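Cytochrome c class I (Sideroxydans lithotrophicus, PDB 4XXL) carries a covalently attached heme c and probably serves as an electron shuttle in the lithoautotrophic growth of its host. Local coordinates at residues D70-L75 / L110-L115. Residues are numbered along the deposited sequence; the frame is centred on the assembly and turned at random.
Sequences DAEAKL and LVDWIL. With HEC (heme c), chain B.
Leu75 and Leu115 make the apolar centre of this contact, CD1 of Leu75 meeting CD2 of Leu115 at 3.6 Å. Nearer the backbone, CB of Leu75 lies 3.6 Å from Val111 CG1, and Leu75 CD1 also touches CG2 of Ile114. The two methyls of Leu115 lie against the first turn of helix 71-81, with CD1 3.9 Å from Ala71 CB and also touching Glu72 N. Val111 CG1, placed anti to its own nitrogen (chi1 168°), packs against the carbonyl oxygen of Glu72 at 3.7 Å. The polar part lies at the partly exposed margin. The extended chain of Glu72, with CG anti to the backbone N (chi1 -174°), carries OE1 to 2.5 Å from Asp112 OD1, the two carboxylates lying nearly coplanar. At that distance one of the two acids probably holds a proton, and Lys108, which forms salt bridges with Glu72 OE1 and Asp112 OD2, probably offsets the gathered negative charge. Were Glu72 an alanine, Asp112 OD1 would probably lose its close carboxylate neighbour and Lys108 one of its acidic partners. On the heme side, Leu75 CD2 approaches methyl CMA of heme c at 3.9 Å, and Leu110 CD2 comes equally near methyl CMB, so both helices help wall the pocket. The segment axes cross at 120°, 9.6 Å apart, joining helix 71-81 to the C-terminal helix 104-115 of the cytochrome c fold; Tyr65 of helix 58-65 touches Ala71, Leu75 and Leu115, while Leu110 and Trp113 pack on helix 31-40.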
ATOM      1  N   ASP A  70     -12.681   7.080  -5.423  1.00 16.86           N
ATOM      2  CA  ASP A  70     -11.902   6.085  -6.172  1.00 18.91           C
ATOM      3  C   ASP A  70     -10.626   5.648  -5.475  1.00 16.41           C
ATOM      4  O   ASP A  70      -9.690   5.159  -6.153  1.00 17.65           O
ATOM      5  CB  ASP A  70     -11.550   6.610  -7.556  1.00 21.55           C
ATOM      6  CG  ASP A  70     -10.769   7.886  -7.530  1.00 25.93           C
ATOM      7  OD1 ASP A  70     -10.516   8.489  -6.429  1.00 30.62           O
ATOM      8  OD2 ASP A  70     -10.388   8.353  -8.641  1.00 33.66           O
ATOM      9  N   ALA A  71     -10.599   5.793  -4.146  1.00 14.87           N
ATOM     10  CA  ALA A  71      -9.402   5.428  -3.411  1.00 13.68           C
ATOM     11  C   ALA A  71      -8.920   3.997  -3.649  1.00 14.11           C
ATOM     12  O   ALA A  71      -7.708   3.725  -3.846  1.00 13.07           O
ATOM     13  CB  ALA A  71      -9.610   5.666  -1.941  1.00 14.98           C
ATOM     14  N   GLU A  72      -9.847   3.071  -3.509  1.00 13.15           N
ATOM     15  CA  GLU A  72      -9.453   1.674  -3.702  1.00 13.51           C
ATOM     16  C   GLU A  72      -8.884   1.385  -5.083  1.00 14.53           C
ATOM     17  O   GLU A  72      -7.827   0.774  -5.234  1.00 14.62           O
ATOM     18  CB  GLU A  72     -10.678   0.762  -3.494  1.00 15.34           C
ATOM     19  CG  GLU A  72     -10.429  -0.754  -3.519  1.00 17.34           C
ATOM     20  CD  GLU A  72     -11.720  -1.554  -3.334  1.00 19.17           C
ATOM     21  OE1 GLU A  72     -12.007  -2.042  -2.239  1.00 20.44           O
ATOM     22  OE2 GLU A  72     -12.490  -1.704  -4.319  1.00 23.25           O
ATOM     23  N   ALA A  73      -9.567   1.871  -6.114  1.00 13.20           N
ATOM     24  CA  ALA A  73      -9.083   1.616  -7.466  1.00 14.30           C
ATOM     25  C   ALA A  73      -7.689   2.273  -7.657  1.00 13.22           C
ATOM     26  O   ALA A  73      -6.790   1.725  -8.321  1.00 13.82           O
ATOM     27  CB  ALA A  73     -10.042   2.160  -8.495  1.00 15.96           C
ATOM     28  N   LYS A  74      -7.529   3.485  -7.083  1.00 13.58           N
ATOM     29  CA  LYS A  74      -6.252   4.194  -7.235  1.00 15.16           C
ATOM     30  C   LYS A  74      -5.087   3.450  -6.602  1.00 12.77           C
ATOM     31  O   LYS A  74      -3.986   3.457  -7.187  1.00 13.62           O
ATOM     32  CB  LYS A  74      -6.261   5.595  -6.648  1.00 17.95           C
ATOM     33  CG  LYS A  74      -7.007   6.626  -7.474  1.00 21.90           C
ATOM     34  CD  LYS A  74      -6.082   7.456  -8.356  1.00 29.04           C
ATOM     35  CE  LYS A  74      -6.452   8.944  -8.318  1.00 34.64           C
ATOM     36  NZ  LYS A  74      -7.513   9.312  -9.301  1.00 38.07           N
ATOM     37  N   LEU A  75      -5.317   2.888  -5.416  1.00 12.66           N
ATOM     38  CA  LEU A  75      -4.212   2.171  -4.745  1.00 12.74           C
ATOM     39  C   LEU A  75      -4.000   0.784  -5.358  1.00 12.97           C
ATOM     40  O   LEU A  75      -2.853   0.306  -5.423  1.00 11.90           O
ATOM     41  CB  LEU A  75      -4.398   2.053  -3.219  1.00 13.91           C
ATOM     42  CG  LEU A  75      -4.253   3.360  -2.384  1.00 14.67           C
ATOM     43  CD1 LEU A  75      -4.172   3.061  -0.909  1.00 16.16           C
ATOM     44  CD2 LEU A  75      -3.006   4.167  -2.814  1.00 15.19           C
ATOM     45  N   LEU A 110      -5.705  -6.165   0.848  1.00 11.59           N
ATOM     46  CA  LEU A 110      -4.583  -5.398   1.396  1.00 11.52           C
ATOM     47  C   LEU A 110      -4.796  -3.853   1.243  1.00 10.82           C
ATOM     48  O   LEU A 110      -4.597  -3.112   2.207  1.00 11.56           O
ATOM     49  CB  LEU A 110      -3.281  -5.749   0.718  1.00 13.06           C
ATOM     50  CG  LEU A 110      -2.070  -4.869   1.033  1.00 12.75           C
ATOM     51  CD1 LEU A 110      -1.733  -4.794   2.509  1.00 13.58           C
ATOM     52  CD2 LEU A 110      -0.875  -5.441   0.313  1.00 14.67           C
ATOM     53  N   VAL A 111      -5.264  -3.402   0.090  1.00  9.90           N
ATOM     54  CA  VAL A 111      -5.606  -2.006  -0.146  1.00 11.30           C
ATOM     55  C   VAL A 111      -6.652  -1.560   0.847  1.00 11.60           C
ATOM     56  O   VAL A 111      -6.573  -0.484   1.439  1.00 12.24           O
ATOM     57  CB  VAL A 111      -6.024  -1.792  -1.624  1.00 11.23           C
ATOM     58  CG1 VAL A 111      -6.677  -0.400  -1.866  1.00 13.24           C
ATOM     59  CG2 VAL A 111      -4.755  -1.903  -2.491  1.00 13.70           C
ATOM     60  N   ASP A 112      -7.676  -2.383   1.018  1.00 12.39           N
ATOM     61  CA  ASP A 112      -8.777  -2.012   1.916  1.00 12.59           C
ATOM     62  C   ASP A 112      -8.270  -1.853   3.363  1.00 11.25           C
ATOM     63  O   ASP A 112      -8.669  -0.931   4.101  1.00 11.88           O
ATOM     64  CB  ASP A 112      -9.952  -2.982   1.848  1.00 13.98           C
ATOM     65  CG  ASP A 112     -10.685  -2.953   0.525  1.00 15.99           C
ATOM     66  OD1 ASP A 112     -10.556  -1.973  -0.230  1.00 18.40           O
ATOM     67  OD2 ASP A 112     -11.419  -3.905   0.275  1.00 20.79           O
ATOM     68  N   TRP A 113      -7.343  -2.708   3.749  1.00  9.61           N
ATOM     69  CA  TRP A 113      -6.708  -2.606   5.079  1.00 10.51           C
ATOM     70  C   TRP A 113      -5.976  -1.302   5.195  1.00 10.82           C
ATOM     71  O   TRP A 113      -6.234  -0.525   6.143  1.00 10.68           O
ATOM     72  CB  TRP A 113      -5.794  -3.788   5.356  1.00 11.82           C
ATOM     73  CG  TRP A 113      -5.121  -3.696   6.704  1.00 12.15           C
ATOM     74  CD1 TRP A 113      -5.697  -3.669   7.922  1.00 13.12           C
ATOM     75  CD2 TRP A 113      -3.703  -3.531   6.933  1.00 12.41           C
ATOM     76  NE1 TRP A 113      -4.745  -3.474   8.899  1.00 13.56           N
ATOM     77  CE2 TRP A 113      -3.518  -3.393   8.328  1.00 12.75           C
ATOM     78  CE3 TRP A 113      -2.607  -3.429   6.110  1.00 14.40           C
ATOM     79  CZ2 TRP A 113      -2.267  -3.219   8.901  1.00 13.46           C
ATOM     80  CZ3 TRP A 113      -1.378  -3.256   6.673  1.00 14.32           C
ATOM     81  CH2 TRP A 113      -1.207  -3.157   8.063  1.00 14.32           C
ATOM     82  N   ILE A 114      -5.081  -1.022   4.263  1.00 11.74           N
ATOM     83  CA  ILE A 114      -4.376   0.249   4.261  1.00 10.83           C
ATOM     84  C   ILE A 114      -5.282   1.465   4.415  1.00 11.56           C
ATOM     85  O   ILE A 114      -4.999   2.346   5.259  1.00 10.96           O
ATOM     86  CB  ILE A 114      -3.455   0.384   3.012  1.00 11.25           C
ATOM     87  CG1 ILE A 114      -2.271  -0.619   3.130  1.00 11.66           C
ATOM     88  CG2 ILE A 114      -2.964   1.819   2.819  1.00 12.08           C
ATOM     89  CD1 ILE A 114      -1.498  -0.818   1.828  1.00 13.57           C
ATOM     90  N   LEU A 115      -6.327   1.519   3.590  1.00 10.47           N
ATOM     91  CA  LEU A 115      -7.229   2.670   3.615  1.00 10.71           C
ATOM     92  C   LEU A 115      -7.933   2.876   4.946  1.00 11.35           C
ATOM     93  O   LEU A 115      -8.443   3.964   5.208  1.00 12.13           O
ATOM     94  CB  LEU A 115      -8.218   2.631   2.454  1.00 11.93           C
ATOM     95  CG  LEU A 115      -7.631   2.784   1.086  1.00 12.39           C
ATOM     96  CD1 LEU A 115      -8.574   2.414  -0.051  1.00 14.02           C
ATOM     97  CD2 LEU A 115      -7.116   4.199   0.878  1.00 12.22           C
TER
HETATM   98 FE   HEC B 201       5.270   1.643  -1.215  1.00  9.92          FE
HETATM   99  CHA HEC B 201       4.161   4.894  -1.768  1.00 10.67           C
HETATM  100  CHB HEC B 201       2.018   0.603  -0.700  1.00 10.88           C
HETATM  101  CHC HEC B 201       6.333  -1.641  -1.177  1.00  9.80           C
HETATM  102  CHD HEC B 201       8.464   2.710  -1.082  1.00 11.09           C
HETATM  103  NA  HEC B 201       3.442   2.593  -1.290  1.00 10.94           N
HETATM  104  C1A HEC B 201       3.230   3.916  -1.446  1.00 11.23           C
HETATM  105  C2A HEC B 201       1.842   4.143  -1.257  1.00 10.12           C
HETATM  106  C3A HEC B 201       1.273   2.933  -0.937  1.00 10.67           C
HETATM  107  C4A HEC B 201       2.297   1.947  -0.952  1.00  9.93           C
HETATM  108  CMA HEC B 201      -0.153   2.640  -0.588  1.00 11.38           C
HETATM  109  CAA HEC B 201       1.192   5.519  -1.387  1.00 10.14           C
HETATM  110  CBA HEC B 201       0.814   5.756  -2.831  1.00 11.10           C
HETATM  111  CGA HEC B 201       0.037   7.041  -3.064  1.00 13.97           C
HETATM  112  O1A HEC B 201       0.038   7.929  -2.199  1.00 15.49           O
HETATM  113  O2A HEC B 201      -0.709   7.124  -4.096  1.00 16.56           O
HETATM  114  NB  HEC B 201       4.379  -0.158  -0.975  1.00  8.80           N
HETATM  115  C1B HEC B 201       3.032  -0.366  -0.780  1.00  9.83           C
HETATM  116  C2B HEC B 201       2.786  -1.769  -0.674  1.00  9.95           C
HETATM  117  C3B HEC B 201       3.944  -2.432  -0.817  1.00 10.71           C
HETATM  118  C4B HEC B 201       4.973  -1.421  -1.029  1.00  9.56           C
HETATM  119  CMB HEC B 201       1.426  -2.375  -0.476  1.00 11.12           C
HETATM  120  CAB HEC B 201       4.220  -3.881  -0.905  1.00 10.13           C
HETATM  121  CBB HEC B 201       3.564  -4.437  -2.027  1.00 12.08           C
HETATM  122  NC  HEC B 201       7.121   0.712  -1.106  1.00 10.36           N
HETATM  123  C1C HEC B 201       7.259  -0.638  -1.140  1.00  9.90           C
HETATM  124  C2C HEC B 201       8.642  -0.847  -0.970  1.00 10.35           C
HETATM  125  C3C HEC B 201       9.310   0.356  -0.844  1.00 10.99           C
HETATM  126  C4C HEC B 201       8.284   1.337  -0.988  1.00 11.03           C
HETATM  127  CMC HEC B 201       9.219  -2.208  -0.847  1.00 10.44           C
HETATM  128  CAC HEC B 201      10.796   0.571  -0.600  1.00 11.49           C
HETATM  129  CBC HEC B 201      11.721  -0.026  -1.465  1.00 12.57           C
HETATM  130  ND  HEC B 201       6.105   3.386  -1.450  1.00  8.74           N
HETATM  131  C1D HEC B 201       7.449   3.667  -1.327  1.00 10.43           C
HETATM  132  C2D HEC B 201       7.729   5.105  -1.569  1.00 11.26           C
HETATM  133  C3D HEC B 201       6.542   5.666  -1.755  1.00 11.78           C
HETATM  134  C4D HEC B 201       5.514   4.613  -1.643  1.00 10.59           C
HETATM  135  CMD HEC B 201       9.065   5.742  -1.550  1.00 11.46           C
HETATM  136  CAD HEC B 201       6.249   7.158  -1.987  1.00 15.45           C
HETATM  137  CBD HEC B 201       6.246   7.483  -3.452  1.00 19.05           C
HETATM  138  CGD HEC B 201       5.977   8.950  -3.806  1.00 25.23           C
HETATM  139  O1D HEC B 201       5.383   9.751  -3.022  1.00 30.14           O
HETATM  140  O2D HEC B 201       6.304   9.331  -4.962  1.00 26.62           O